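Local coordinates for protein purine nucleoside phosphorylase (Caulobacter vibrioides, PDB 1XFJ) that probably acts on purine nucleosides, deaminating adenosine and cleaving inosine and methylthioadenosine with phosphate, at residues Val174-Leu179 with Ser198-Phe203; Gly190-Pro195 with Pro207-Asp212; Ile167-Tyr172 with Phe203-Ala208; Val163-Gly168 with Glu223-Asp228; Glu234-Asn239 with Gly251-Ala256. All coordinates share one frame; numbering follows the deposited sequence.

Overall arrangement
Following the chain from the N terminus, strand 160-163 runs into the loop where contact 4 (163-168 with 223-228) and then contact 3 (167-172 with 203-208) begin. Contact 4 closes the longer loop and joins the last two strands of the six-stranded sheet. Contact 3 packs the loop after strand 160-163 on strand 201-204 of a small three-stranded antiparallel sheet and on the start of helix 206-216. Contact 1 (174-179 with 198-203) is nested within contact 3 and pairs two strands of that small sheet. Contact 2 (190-195 with 207-212) crosses contact 1 and ties the sheet's edge to helix 206-216. Contact 5 (234-239 with 251-256) follows in series and reaches the five-stranded sheet, touching contact 4 through Phe236.

Contact 1: residues Val174-Leu179 with Ser198-Phe203; sequences VGLEFL and SEDKRF
Val174 and Arg202 form an antiparallel hydrogen-bonded pair: Val174 N donates to Arg202 O at 2.8 Å, and Arg202 N returns a bond to Val174 O at 3.0 Å. The Val174 side chain lies on the same sheet face as that of Arg202, with its CG2 branch 4.1 Å from Arg202 CB. Further along, two leucines cover one face of the Arg202 guanidinium. They do so with Leu176 CD2 and Leu179 CD2, Leu176 CD2 being 3.6 Å from Arg202 NH1. The chain of Arg202 bends at chi2 (-76°), which folds the group back along its own segment. There Arg202 NH1 donates to Glu199 O at 2.9 Å and to Lys201 O at 2.8 Å. Both acceptors lie in the guanidinium plane, so these bonds fix its rotation. This is the edge of a three-stranded antiparallel sheet, where strand 173-175 pairs with strand 201-204. Gly175 is the N-cap of helix 176-185, and a type I turn from Ser198 to Lys201 leads into the partner strand. Leu176 CD1 approaches the carboxylate of Asp200, 3.8 Å from Asp200 OD1. One water accepts from Leu176 N and donates to Asp200 O.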
# COMPACT_ATOMS: atom_id res chain seq x y z
N VAL A 174 16.97 -10.74 0.68
CA VAL A 174 16.56 -11.54 -0.47
C VAL A 174 17.71 -12.39 -1.00
O VAL A 174 18.87 -12.17 -0.64
CB VAL A 174 16.02 -10.65 -1.61
CG1 VAL A 174 14.87 -9.79 -1.11
CG2 VAL A 174 17.13 -9.79 -2.18
N GLY A 175 17.38 -13.37 -1.84
CA GLY A 175 18.39 -14.25 -2.40
C GLY A 175 18.88 -13.81 -3.77
O GLY A 175 18.44 -12.78 -4.30
N LEU A 176 19.77 -14.60 -4.36
CA LEU A 176 20.34 -14.28 -5.67
C LEU A 176 19.39 -14.43 -6.85
O LEU A 176 19.54 -13.76 -7.87
CB LEU A 176 21.60 -15.12 -5.90
CG LEU A 176 22.76 -14.90 -4.92
CD1 LEU A 176 23.89 -15.86 -5.24
CD2 LEU A 176 23.24 -13.46 -5.01
N GLU A 177 18.41 -15.32 -6.73
CA GLU A 177 17.45 -15.50 -7.82
C GLU A 177 16.60 -14.23 -7.90
O GLU A 177 16.18 -13.81 -8.98
CB GLU A 177 16.56 -16.72 -7.56
CG GLU A 177 15.66 -16.60 -6.34
CD GLU A 177 16.43 -16.42 -5.05
OE1 GLU A 177 17.30 -17.27 -4.74
OE2 GLU A 177 16.17 -15.42 -4.34
N PHE A 178 16.36 -13.63 -6.74
CA PHE A 178 15.57 -12.40 -6.61
C PHE A 178 16.38 -11.27 -7.24
O PHE A 178 15.88 -10.52 -8.08
CB PHE A 178 15.33 -12.10 -5.13
CG PHE A 178 14.40 -10.94 -4.88
CD1 PHE A 178 13.06 -11.15 -4.59
CD2 PHE A 178 14.88 -9.63 -4.91
CE1 PHE A 178 12.21 -10.08 -4.31
CE2 PHE A 178 14.04 -8.56 -4.64
CZ PHE A 178 12.70 -8.78 -4.34
N LEU A 179 17.64 -11.16 -6.83
CA LEU A 179 18.55 -10.14 -7.36
C LEU A 179 18.63 -10.21 -8.87
O LEU A 179 18.45 -9.22 -9.58
CB LEU A 179 19.95 -10.35 -6.78
CG LEU A 179 21.04 -9.57 -7.53
CD1 LEU A 179 20.86 -8.08 -7.28
CD2 LEU A 179 22.41 -10.04 -7.09
N SER A 198 25.48 -12.29 3.63
CA SER A 198 26.49 -13.13 2.98
C SER A 198 26.45 -12.89 1.48
O SER A 198 25.56 -12.20 0.99
CB SER A 198 26.21 -14.61 3.26
OG SER A 198 25.13 -15.07 2.47
N GLU A 199 27.41 -13.46 0.76
CA GLU A 199 27.47 -13.30 -0.69
C GLU A 199 26.23 -13.89 -1.35
O GLU A 199 25.90 -13.52 -2.48
CB GLU A 199 28.71 -13.98 -1.26
CG GLU A 199 30.03 -13.32 -0.89
CD GLU A 199 30.09 -11.86 -1.29
OE1 GLU A 199 29.50 -11.49 -2.32
OE2 GLU A 199 30.75 -11.07 -0.57
N ASP A 200 25.55 -14.80 -0.66
CA ASP A 200 24.35 -15.42 -1.21
C ASP A 200 23.10 -14.60 -0.92
O ASP A 200 22.00 -14.97 -1.33
CB ASP A 200 24.15 -16.83 -0.65
CG ASP A 200 25.13 -17.84 -1.21
OD1 ASP A 200 25.64 -17.62 -2.33
OD2 ASP A 200 25.37 -18.86 -0.54
N LYS A 201 23.27 -13.49 -0.21
CA LYS A 201 22.14 -12.63 0.12
C LYS A 201 22.39 -11.17 -0.26
O LYS A 201 23.52 -10.76 -0.52
CB LYS A 201 21.84 -12.71 1.62
CG LYS A 201 21.51 -14.10 2.15
CD LYS A 201 20.20 -14.63 1.58
CE LYS A 201 19.78 -15.92 2.29
NZ LYS A 201 18.53 -16.49 1.72
N ARG A 202 21.31 -10.40 -0.26
CA ARG A 202 21.34 -8.98 -0.56
C ARG A 202 20.18 -8.36 0.19
O ARG A 202 19.25 -9.06 0.58
CB ARG A 202 21.11 -8.73 -2.06
CG ARG A 202 22.15 -9.31 -2.99
CD ARG A 202 23.43 -8.48 -2.99
NE ARG A 202 24.33 -8.92 -4.05
CZ ARG A 202 24.97 -10.08 -4.05
NH1 ARG A 202 24.82 -10.93 -3.05
NH2 ARG A 202 25.76 -10.40 -5.07
N PHE A 203 20.25 -7.05 0.41
CA PHE A 203 19.15 -6.33 1.06
C PHE A 203 18.55 -5.52 -0.08
O PHE A 203 19.26 -4.82 -0.80
CB PHE A 203 19.66 -5.40 2.16
CG PHE A 203 19.85 -6.07 3.49
CD1 PHE A 203 18.75 -6.57 4.20
CD2 PHE A 203 21.12 -6.22 4.04
CE1 PHE A 203 18.92 -7.20 5.43
CE2 PHE A 203 21.30 -6.85 5.27
CZ PHE A 203 20.20 -7.34 5.96
O HOH W 1 20.54 -16.92 -2.73

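Contact 2: residues Gly190-Pro195 with Pro207-Asp212; sequences GRFFKP and PAFVLD
Phe192 packs its ring against Ala208, Phe209 and Asp212, which are successive contact points on helix 206-216. This joins the turn just before edge strand 193-195 of the three-stranded sheet to that helix. Phe209 CA stands over the centre of the Phe192 ring at 4.0 Å from the centroid, a CH-pi contact. The two phenylalanine rings form an offset edge-to-face pair with planes at 80°, the edge of Phe209 turned to the face of Phe192. The Phe209 ring swings away from its own backbone N (chi1 -180°), which turns its edge to Phe192 CD2. Ala208 CB touches Phe192 CD1 at 3.6 Å. On the opposite ring face lies Arg191 CG, so Phe192 is held between its own neighbour and the helix. The extended Arg191 chain then passes the Phe192 ring to reach the helix. A backbone hydrogen bond joins Phe192 to Asp205, just before helix 206-216. The guanidinium and carboxylate planes are 84° apart where Arg191 NH2 makes a salt bridge to Asp212 OD1 at 2.8 Å.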
# COMPACT_ATOMS: atom_id res chain seq x y z
N GLY A 190 19.70 -2.81 -10.21
CA GLY A 190 20.70 -3.38 -9.33
C GLY A 190 21.18 -2.40 -8.28
O GLY A 190 21.77 -2.79 -7.27
N ARG A 191 20.94 -1.11 -8.52
CA ARG A 191 21.36 -0.07 -7.59
C ARG A 191 20.50 -0.02 -6.33
O ARG A 191 20.84 0.67 -5.36
CB ARG A 191 21.34 1.30 -8.29
CG ARG A 191 19.96 1.80 -8.73
CD ARG A 191 20.10 3.17 -9.39
NE ARG A 191 18.82 3.84 -9.65
CZ ARG A 191 17.98 3.51 -10.62
NH1 ARG A 191 18.26 2.52 -11.45
NH2 ARG A 191 16.85 4.20 -10.77
N PHE A 192 19.40 -0.77 -6.34
CA PHE A 192 18.50 -0.82 -5.19
C PHE A 192 18.79 -2.03 -4.31
O PHE A 192 18.00 -2.38 -3.42
CB PHE A 192 17.05 -0.83 -5.66
CG PHE A 192 16.66 0.40 -6.42
CD1 PHE A 192 16.63 1.64 -5.78
CD2 PHE A 192 16.36 0.34 -7.77
CE1 PHE A 192 16.30 2.79 -6.48
CE2 PHE A 192 16.03 1.49 -8.48
CZ PHE A 192 16.01 2.72 -7.84
N PHE A 193 19.93 -2.66 -4.55
CA PHE A 193 20.35 -3.82 -3.78
C PHE A 193 21.61 -3.46 -3.01
O PHE A 193 22.50 -2.78 -3.52
CB PHE A 193 20.61 -5.01 -4.70
CG PHE A 193 19.36 -5.61 -5.27
CD1 PHE A 193 18.70 -6.65 -4.62
CD2 PHE A 193 18.81 -5.11 -6.45
CE1 PHE A 193 17.53 -7.19 -5.13
CE2 PHE A 193 17.63 -5.65 -6.97
CZ PHE A 193 16.99 -6.69 -6.31
N LYS A 194 21.67 -3.90 -1.76
CA LYS A 194 22.81 -3.60 -0.89
C LYS A 194 23.44 -4.89 -0.37
O LYS A 194 22.82 -5.95 -0.39
CB LYS A 194 22.32 -2.74 0.28
CG LYS A 194 21.54 -1.51 -0.16
CD LYS A 194 20.69 -0.94 0.96
CE LYS A 194 21.52 -0.47 2.14
NZ LYS A 194 20.66 0.10 3.23
N PRO A 195 24.69 -4.81 0.11
CA PRO A 195 25.37 -6.00 0.63
C PRO A 195 24.52 -6.68 1.71
O PRO A 195 23.97 -6.00 2.58
CB PRO A 195 26.67 -5.43 1.18
CG PRO A 195 26.95 -4.30 0.23
CD PRO A 195 25.59 -3.65 0.13
N PRO A 207 11.14 0.55 -1.00
CA PRO A 207 10.62 1.92 -1.16
C PRO A 207 11.38 2.73 -2.21
O PRO A 207 10.77 3.47 -2.98
CB PRO A 207 10.72 2.50 0.25
CG PRO A 207 11.84 1.72 0.87
CD PRO A 207 11.57 0.32 0.39
N ALA A 208 12.70 2.58 -2.27
CA ALA A 208 13.47 3.32 -3.25
C ALA A 208 13.11 2.85 -4.66
O ALA A 208 13.03 3.65 -5.59
CB ALA A 208 14.96 3.16 -2.99
N PHE A 209 12.88 1.55 -4.81
CA PHE A 209 12.53 1.02 -6.12
C PHE A 209 11.16 1.54 -6.54
O PHE A 209 10.95 1.91 -7.69
CB PHE A 209 12.50 -0.50 -6.11
CG PHE A 209 12.14 -1.09 -7.45
CD1 PHE A 209 13.03 -1.03 -8.51
CD2 PHE A 209 10.89 -1.67 -7.66
CE1 PHE A 209 12.69 -1.53 -9.77
CE2 PHE A 209 10.54 -2.17 -8.91
CZ PHE A 209 11.44 -2.10 -9.96
N VAL A 210 10.23 1.57 -5.59
CA VAL A 210 8.88 2.06 -5.87
C VAL A 210 8.91 3.55 -6.22
O VAL A 210 8.16 4.01 -7.08
CB VAL A 210 7.95 1.83 -4.67
CG1 VAL A 210 6.58 2.43 -4.94
CG2 VAL A 210 7.82 0.33 -4.42
N LEU A 211 9.78 4.31 -5.55
CA LEU A 211 9.89 5.74 -5.84
C LEU A 211 10.42 5.90 -7.26
O LEU A 211 10.03 6.83 -7.98
CB LEU A 211 10.83 6.43 -4.84
CG LEU A 211 10.24 6.68 -3.45
CD1 LEU A 211 11.33 7.14 -2.49
CD2 LEU A 211 9.13 7.74 -3.54
N ASP A 212 11.28 4.98 -7.68
CA ASP A 212 11.84 5.01 -9.03
C ASP A 212 10.72 4.73 -10.04
O ASP A 212 10.69 5.32 -11.12
CB ASP A 212 12.94 3.95 -9.18
CG ASP A 212 13.41 3.80 -10.62
OD1 ASP A 212 14.11 4.70 -11.12
OD2 ASP A 212 13.07 2.78 -11.25

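Contact 3: residues Ile167-Tyr172 with Phe203-Ala208; sequences IGPKSY and FFDLPA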
# COMPACT_ATOMS: atom_id res chain seq x y z
N ILE A 167 8.42 -2.82 4.32
CA ILE A 167 9.65 -3.40 4.82
C ILE A 167 10.81 -2.56 4.29
O ILE A 167 10.93 -2.31 3.09
CB ILE A 167 9.77 -4.89 4.40
CG1 ILE A 167 10.96 -5.53 5.11
CG2 ILE A 167 9.86 -5.01 2.88
CD1 ILE A 167 10.96 -7.06 5.04
N GLY A 168 11.65 -2.09 5.21
CA GLY A 168 12.76 -1.23 4.85
C GLY A 168 14.02 -1.89 4.31
O GLY A 168 14.20 -3.09 4.44
N PRO A 169 14.91 -1.09 3.69
CA PRO A 169 16.17 -1.58 3.12
C PRO A 169 17.09 -2.25 4.13
O PRO A 169 18.01 -2.98 3.74
CB PRO A 169 16.78 -0.32 2.51
CG PRO A 169 16.23 0.78 3.36
CD PRO A 169 14.79 0.36 3.51
N LYS A 170 16.86 -2.02 5.41
CA LYS A 170 17.69 -2.64 6.44
C LYS A 170 17.05 -3.94 6.89
O LYS A 170 17.65 -4.72 7.63
CB LYS A 170 17.85 -1.70 7.64
CG LYS A 170 16.57 -1.49 8.45
CD LYS A 170 16.79 -0.50 9.58
CE LYS A 170 15.52 -0.26 10.39
NZ LYS A 170 15.09 -1.49 11.11
N SER A 171 15.82 -4.17 6.42
CA SER A 171 15.06 -5.36 6.82
C SER A 171 14.74 -6.37 5.72
O SER A 171 14.51 -7.55 6.02
CB SER A 171 13.75 -4.92 7.46
OG SER A 171 13.97 -4.16 8.64
N TYR A 172 14.72 -5.92 4.47
CA TYR A 172 14.35 -6.79 3.36
C TYR A 172 15.47 -7.65 2.77
O TYR A 172 16.10 -7.28 1.78
CB TYR A 172 13.72 -5.93 2.25
CG TYR A 172 12.78 -6.68 1.32
CD1 TYR A 172 12.60 -8.06 1.43
CD2 TYR A 172 12.10 -6.00 0.31
CE1 TYR A 172 11.76 -8.74 0.55
CE2 TYR A 172 11.26 -6.68 -0.57
CZ TYR A 172 11.10 -8.05 -0.44
OH TYR A 172 10.30 -8.72 -1.33
N PHE A 203 20.25 -7.05 0.41
CA PHE A 203 19.15 -6.33 1.06
C PHE A 203 18.55 -5.52 -0.08
O PHE A 203 19.26 -4.82 -0.80
CB PHE A 203 19.66 -5.40 2.16
CG PHE A 203 19.85 -6.07 3.49
CD1 PHE A 203 18.75 -6.57 4.20
CD2 PHE A 203 21.12 -6.22 4.04
CE1 PHE A 203 18.92 -7.20 5.43
CE2 PHE A 203 21.30 -6.85 5.27
CZ PHE A 203 20.20 -7.34 5.96
N PHE A 204 17.24 -5.62 -0.25
CA PHE A 204 16.55 -4.90 -1.31
C PHE A 204 15.85 -3.67 -0.75
O PHE A 204 15.20 -3.73 0.29
CB PHE A 204 15.52 -5.82 -1.98
CG PHE A 204 14.73 -5.16 -3.08
CD1 PHE A 204 15.38 -4.56 -4.16
CD2 PHE A 204 13.34 -5.18 -3.06
CE1 PHE A 204 14.65 -3.99 -5.20
CE2 PHE A 204 12.60 -4.62 -4.10
CZ PHE A 204 13.26 -4.03 -5.17
N ASP A 205 16.02 -2.55 -1.44
CA ASP A 205 15.41 -1.29 -1.03
C ASP A 205 14.10 -1.12 -1.80
O ASP A 205 14.06 -0.46 -2.84
CB ASP A 205 16.36 -0.12 -1.35
CG ASP A 205 15.97 1.16 -0.64
OD1 ASP A 205 14.78 1.31 -0.30
OD2 ASP A 205 16.85 2.03 -0.44
N LEU A 206 13.04 -1.72 -1.29
CA LEU A 206 11.73 -1.65 -1.93
C LEU A 206 11.19 -0.22 -2.09
O LEU A 206 10.82 0.18 -3.19
CB LEU A 206 10.72 -2.50 -1.15
CG LEU A 206 9.30 -2.57 -1.73
CD1 LEU A 206 9.32 -3.21 -3.10
CD2 LEU A 206 8.42 -3.36 -0.78
N PRO A 207 11.14 0.55 -1.00
CA PRO A 207 10.62 1.92 -1.16
C PRO A 207 11.38 2.73 -2.21
O PRO A 207 10.77 3.47 -2.98
CB PRO A 207 10.72 2.50 0.25
CG PRO A 207 11.84 1.72 0.87
CD PRO A 207 11.57 0.32 0.39
N ALA A 208 12.70 2.58 -2.27
CA ALA A 208 13.47 3.32 -3.25
C ALA A 208 13.11 2.85 -4.66
O ALA A 208 13.03 3.65 -5.59
CB ALA A 208 14.96 3.16 -2.99
O HOH W 2 13.13 -2.42 1.46
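Ile167 meets the second segment through its carbonyl, Ile167 O lying 3.8 Å from Pro207 CD. A water donates to Ile167 O and Phe204 O and accepts from Leu206 N, so it bridges the two backbones. Gly168 O takes bonds from both Ser171 N and Tyr172 N and folds the loop into a tight turn. Within that turn, Pro169 lies alongside Asp205, pointing the same way, with Pro169 CB 3.6 Å from Asp205 CG. Pro169 O approaches Phe203 CB at 3.3 Å, and Lys170 O comes to 3.6 Å from Phe203 CE1. The hydroxyl of Ser171 turns instead to Asp228. At Tyr172 the backbones join: Phe204 N donates to Tyr172 O at 2.9 Å, with an N-H...O angle of 166°. With CG opposite the backbone N (chi1 179°), the Phe204 ring lies beside that of Tyr172. The ring planes are at 64°, and Tyr172 CE2 meets the edge of Phe204 at CD2. Leu206 CB meets the edge of the Tyr172 ring, 4.0 Å from Tyr172 CD2. Asp205 OD1 accepts from Ala208 N at 3.1 Å, from above the carboxylate plane. This side-chain bond is a classic N-cap, here starting helix 206-216 where strand 201-204 ends.

Contact 4: residues Val163-Gly168 with Glu223-Asp228; sequences VGPCIG and EWVGRD. With ACT (acetate ion), chain B.
Trp224 turns the edge of its indole toward the 163-168 backbone. Trp224 NE1 donates to Gly164 O at 2.8 Å; the oxygen lies in the indole plane, but the N-H approaches from above the carbonyl plane. Trp224 CG is anti to the backbone N (chi1 174°), which carries the ring along the loop to Cys166. There Cys166 SG lies obliquely to the indole, 3.6 Å from Trp224 NE1, in a sulfur-aromatic contact. Gly226 CA packs over one face of the same indole. Strands 160-163 and 221-224 run parallel here, at the edge of the six-stranded sheet: Val163 N donates to Glu223 O, and Val225 N to Val163 O at 3.0 Å. Beyond them the register shifts by one, and Cys166 N bonds to Arg227 O. Val225 CG2 packs on Pro165 CD at 3.8 Å. Asp228 OD1 accepts from Gly168 N, while Asp228 OD2 is hydrogen-bonded to Ser171 OG. The end of Arg227 leads away: NH2 donates to an acetate, probably from the crystallisation liquor, NE forms a salt bridge with Glu232, and the guanidinium makes a cation-pi contact with Trp235.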
# COMPACT_ATOMS: atom_id res chain seq x y z
N VAL A 163 4.75 6.76 -0.88
CA VAL A 163 4.92 5.37 -0.49
C VAL A 163 4.77 5.32 1.03
O VAL A 163 5.39 6.10 1.74
CB VAL A 163 6.31 4.85 -0.89
CG1 VAL A 163 6.44 3.37 -0.58
CG2 VAL A 163 6.53 5.10 -2.38
N GLY A 164 3.95 4.39 1.53
CA GLY A 164 3.74 4.31 2.96
C GLY A 164 4.66 3.34 3.69
O GLY A 164 5.70 2.94 3.16
N PRO A 165 4.29 2.96 4.92
CA PRO A 165 5.10 2.03 5.71
C PRO A 165 5.25 0.73 4.93
O PRO A 165 4.30 0.25 4.32
CB PRO A 165 4.29 1.85 6.99
CG PRO A 165 3.51 3.14 7.10
CD PRO A 165 3.09 3.37 5.67
N CYS A 166 6.45 0.16 4.95
CA CYS A 166 6.71 -1.09 4.25
C CYS A 166 8.00 -1.66 4.81
O CYS A 166 8.61 -1.06 5.69
CB CYS A 166 6.84 -0.85 2.74
SG CYS A 166 8.23 0.19 2.23
N ILE A 167 8.42 -2.82 4.32
CA ILE A 167 9.65 -3.40 4.82
C ILE A 167 10.81 -2.56 4.29
O ILE A 167 10.93 -2.31 3.09
CB ILE A 167 9.77 -4.89 4.40
CG1 ILE A 167 10.96 -5.53 5.11
CG2 ILE A 167 9.86 -5.01 2.88
CD1 ILE A 167 10.96 -7.06 5.04
N GLY A 168 11.65 -2.09 5.21
CA GLY A 168 12.76 -1.23 4.85
C GLY A 168 14.02 -1.89 4.31
O GLY A 168 14.20 -3.09 4.44
N GLU A 223 7.51 10.75 -2.26
CA GLU A 223 8.29 10.52 -1.06
C GLU A 223 7.87 9.23 -0.38
O GLU A 223 6.80 8.69 -0.66
CB GLU A 223 8.12 11.67 -0.06
CG GLU A 223 6.80 11.62 0.69
CD GLU A 223 6.90 12.16 2.11
OE1 GLU A 223 5.89 12.10 2.84
OE2 GLU A 223 7.99 12.64 2.50
N TRP A 224 8.74 8.74 0.50
CA TRP A 224 8.46 7.55 1.29
C TRP A 224 8.38 8.06 2.72
O TRP A 224 9.22 8.86 3.14
CB TRP A 224 9.60 6.52 1.18
CG TRP A 224 9.40 5.35 2.11
CD1 TRP A 224 8.23 4.69 2.35
CD2 TRP A 224 10.41 4.69 2.90
NE1 TRP A 224 8.44 3.66 3.24
CE2 TRP A 224 9.76 3.64 3.60
CE3 TRP A 224 11.78 4.88 3.09
CZ2 TRP A 224 10.45 2.78 4.47
CZ3 TRP A 224 12.47 4.03 3.96
CH2 TRP A 224 11.80 2.99 4.64
N VAL A 225 7.36 7.63 3.46
CA VAL A 225 7.19 8.09 4.84
C VAL A 225 8.31 7.60 5.76
O VAL A 225 8.42 8.04 6.90
CB VAL A 225 5.83 7.66 5.41
CG1 VAL A 225 4.71 8.26 4.58
CG2 VAL A 225 5.72 6.14 5.44
N GLY A 226 9.13 6.68 5.26
CA GLY A 226 10.24 6.19 6.04
C GLY A 226 9.94 5.41 7.30
O GLY A 226 10.63 5.58 8.31
N ARG A 227 8.92 4.56 7.27
CA ARG A 227 8.57 3.74 8.42
C ARG A 227 8.76 2.28 8.00
O ARG A 227 8.25 1.87 6.95
CB ARG A 227 7.12 4.00 8.86
CG ARG A 227 6.86 5.44 9.33
CD ARG A 227 7.72 5.79 10.55
NE ARG A 227 7.31 5.05 11.74
CZ ARG A 227 6.30 5.40 12.53
NH1 ARG A 227 5.58 6.48 12.26
NH2 ARG A 227 5.99 4.66 13.58
N ASP A 228 9.49 1.52 8.81
CA ASP A 228 9.81 0.11 8.52
C ASP A 228 8.86 -0.84 9.26
O ASP A 228 8.95 -0.99 10.48
CB ASP A 228 11.25 -0.17 8.95
CG ASP A 228 11.79 -1.49 8.43
OD1 ASP A 228 10.99 -2.42 8.21
OD2 ASP A 228 13.02 -1.59 8.25
C ACT B . 2.77 6.98 14.39
O ACT B . 3.78 6.55 15.00
OXT ACT B . 2.70 7.88 13.49
CH3 ACT B . 1.45 6.35 14.77

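Contact 5: residues Glu234-Asn239 with Gly251-Ala256; sequences EWFFSN and GRLLSA
The loop before helix 239-244 packs here on the start of strand 253-259, a central strand of the five-stranded sheet. Gly251 CA stands over the centre of the Phe237 ring, 3.6 Å from the centroid and 9° off the normal, a CH-pi contact. The backbone continues across that ring, and Gly251 O lies 3.1 Å from Phe237 CB. With Phe237 CG anti to its carbonyl carbon (chi1 -67°), the ring lies flat against this glycine. Leu253 divides its two methyls between the phenylalanines. Leu253 CD2 meets Phe237 CD2 at 3.6 Å, and Leu253 CD1 meets Phe236 CD1 at 3.8 Å, the Phe236 and Leu253 side chains crossing at about a right angle. No hydrogen bond crosses the contact, and Phe237 N, Phe237 O and Gly251 O are buried without a partner. Phe236 also rests on Pro165, next to the end of strand 160-163. Ser238 caps helix 239-244, while Leu253 and Leu254 bond through their backbones to Ala111 of strand 106-111 and Phe25 of strand 20-25.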
# COMPACT_ATOMS: atom_id res chain seq x y z
N GLU A 234 5.86 -2.33 17.26
CA GLU A 234 4.98 -1.52 18.09
C GLU A 234 3.84 -0.94 17.25
O GLU A 234 2.70 -0.83 17.72
CB GLU A 234 5.76 -0.36 18.72
CG GLU A 234 4.92 0.66 19.48
CD GLU A 234 5.70 1.89 19.88
OE1 GLU A 234 6.94 1.91 19.69
OE2 GLU A 234 5.09 2.86 20.40
N TRP A 235 4.15 -0.60 16.00
CA TRP A 235 3.18 0.02 15.12
C TRP A 235 2.72 -0.75 13.89
O TRP A 235 1.66 -0.45 13.35
CB TRP A 235 3.72 1.37 14.64
CG TRP A 235 4.01 2.32 15.75
CD1 TRP A 235 5.23 2.68 16.23
CD2 TRP A 235 3.04 3.05 16.51
NE1 TRP A 235 5.09 3.59 17.26
CE2 TRP A 235 3.75 3.83 17.45
CE3 TRP A 235 1.64 3.11 16.50
CZ2 TRP A 235 3.11 4.66 18.37
CZ3 TRP A 235 1.00 3.94 17.41
CH2 TRP A 235 1.74 4.71 18.33
N PHE A 236 3.49 -1.73 13.43
CA PHE A 236 3.11 -2.43 12.21
C PHE A 236 3.16 -3.95 12.20
O PHE A 236 3.97 -4.56 12.89
CB PHE A 236 3.99 -1.92 11.05
CG PHE A 236 4.04 -0.43 10.94
CD1 PHE A 236 2.91 0.30 10.58
CD2 PHE A 236 5.22 0.26 11.23
CE1 PHE A 236 2.95 1.70 10.51
CE2 PHE A 236 5.27 1.66 11.16
CZ PHE A 236 4.13 2.37 10.80
N PHE A 237 2.26 -4.54 11.40
CA PHE A 237 2.22 -5.98 11.21
C PHE A 237 3.34 -6.20 10.19
O PHE A 237 3.70 -5.28 9.46
CB PHE A 237 0.91 -6.43 10.57
CG PHE A 237 -0.30 -6.24 11.44
CD1 PHE A 237 -0.39 -6.85 12.68
CD2 PHE A 237 -1.37 -5.47 11.00
CE1 PHE A 237 -1.53 -6.70 13.47
CE2 PHE A 237 -2.51 -5.31 11.78
CZ PHE A 237 -2.59 -5.93 13.02
N SER A 238 3.89 -7.41 10.14
CA SER A 238 4.97 -7.71 9.20
C SER A 238 5.01 -9.18 8.81
O SER A 238 5.19 -10.05 9.66
CB SER A 238 6.32 -7.31 9.80
OG SER A 238 7.39 -7.74 8.97
N ASN A 239 4.85 -9.45 7.51
CA ASN A 239 4.89 -10.82 7.01
C ASN A 239 6.25 -11.45 7.28
O ASN A 239 6.35 -12.62 7.65
CB ASN A 239 4.59 -10.82 5.50
CG ASN A 239 4.85 -12.17 4.85
OD1 ASN A 239 4.32 -13.20 5.28
ND2 ASN A 239 5.66 -12.17 3.80
N GLY A 251 -1.45 -9.99 10.55
CA GLY A 251 -2.45 -8.96 10.37
C GLY A 251 -2.09 -8.14 9.15
O GLY A 251 -0.94 -8.15 8.72
N ARG A 252 -3.08 -7.44 8.59
CA ARG A 252 -2.86 -6.62 7.40
C ARG A 252 -3.16 -5.16 7.71
O ARG A 252 -4.18 -4.84 8.33
CB ARG A 252 -3.77 -7.08 6.25
CG ARG A 252 -3.90 -8.60 6.11
CD ARG A 252 -2.55 -9.28 5.97
NE ARG A 252 -2.68 -10.73 6.10
CZ ARG A 252 -3.26 -11.52 5.21
NH1 ARG A 252 -3.77 -11.00 4.10
NH2 ARG A 252 -3.35 -12.82 5.43
N LEU A 253 -2.27 -4.27 7.27
CA LEU A 253 -2.42 -2.84 7.47
C LEU A 253 -3.13 -2.22 6.28
O LEU A 253 -2.89 -2.61 5.14
CB LEU A 253 -1.05 -2.18 7.59
CG LEU A 253 -0.12 -2.70 8.68
CD1 LEU A 253 1.32 -2.29 8.36
CD2 LEU A 253 -0.57 -2.14 10.02
N LEU A 254 -3.99 -1.24 6.54
CA LEU A 254 -4.69 -0.58 5.45
C LEU A 254 -4.09 0.80 5.22
O LEU A 254 -3.63 1.45 6.15
CB LEU A 254 -6.18 -0.42 5.78
CG LEU A 254 -7.01 0.05 4.58
CD1 LEU A 254 -7.13 -1.09 3.59
CD2 LEU A 254 -8.39 0.50 5.03
N SER A 255 -4.09 1.22 3.96
CA SER A 255 -3.61 2.55 3.58
C SER A 255 -4.70 3.00 2.63
O SER A 255 -5.08 2.25 1.74
CB SER A 255 -2.26 2.46 2.85
OG SER A 255 -1.25 1.98 3.72
N ALA A 256 -5.22 4.20 2.82
CA ALA A 256 -6.30 4.65 1.95
C ALA A 256 -6.36 6.14 1.73
O ALA A 256 -5.77 6.93 2.47
CB ALA A 256 -7.64 4.16 2.52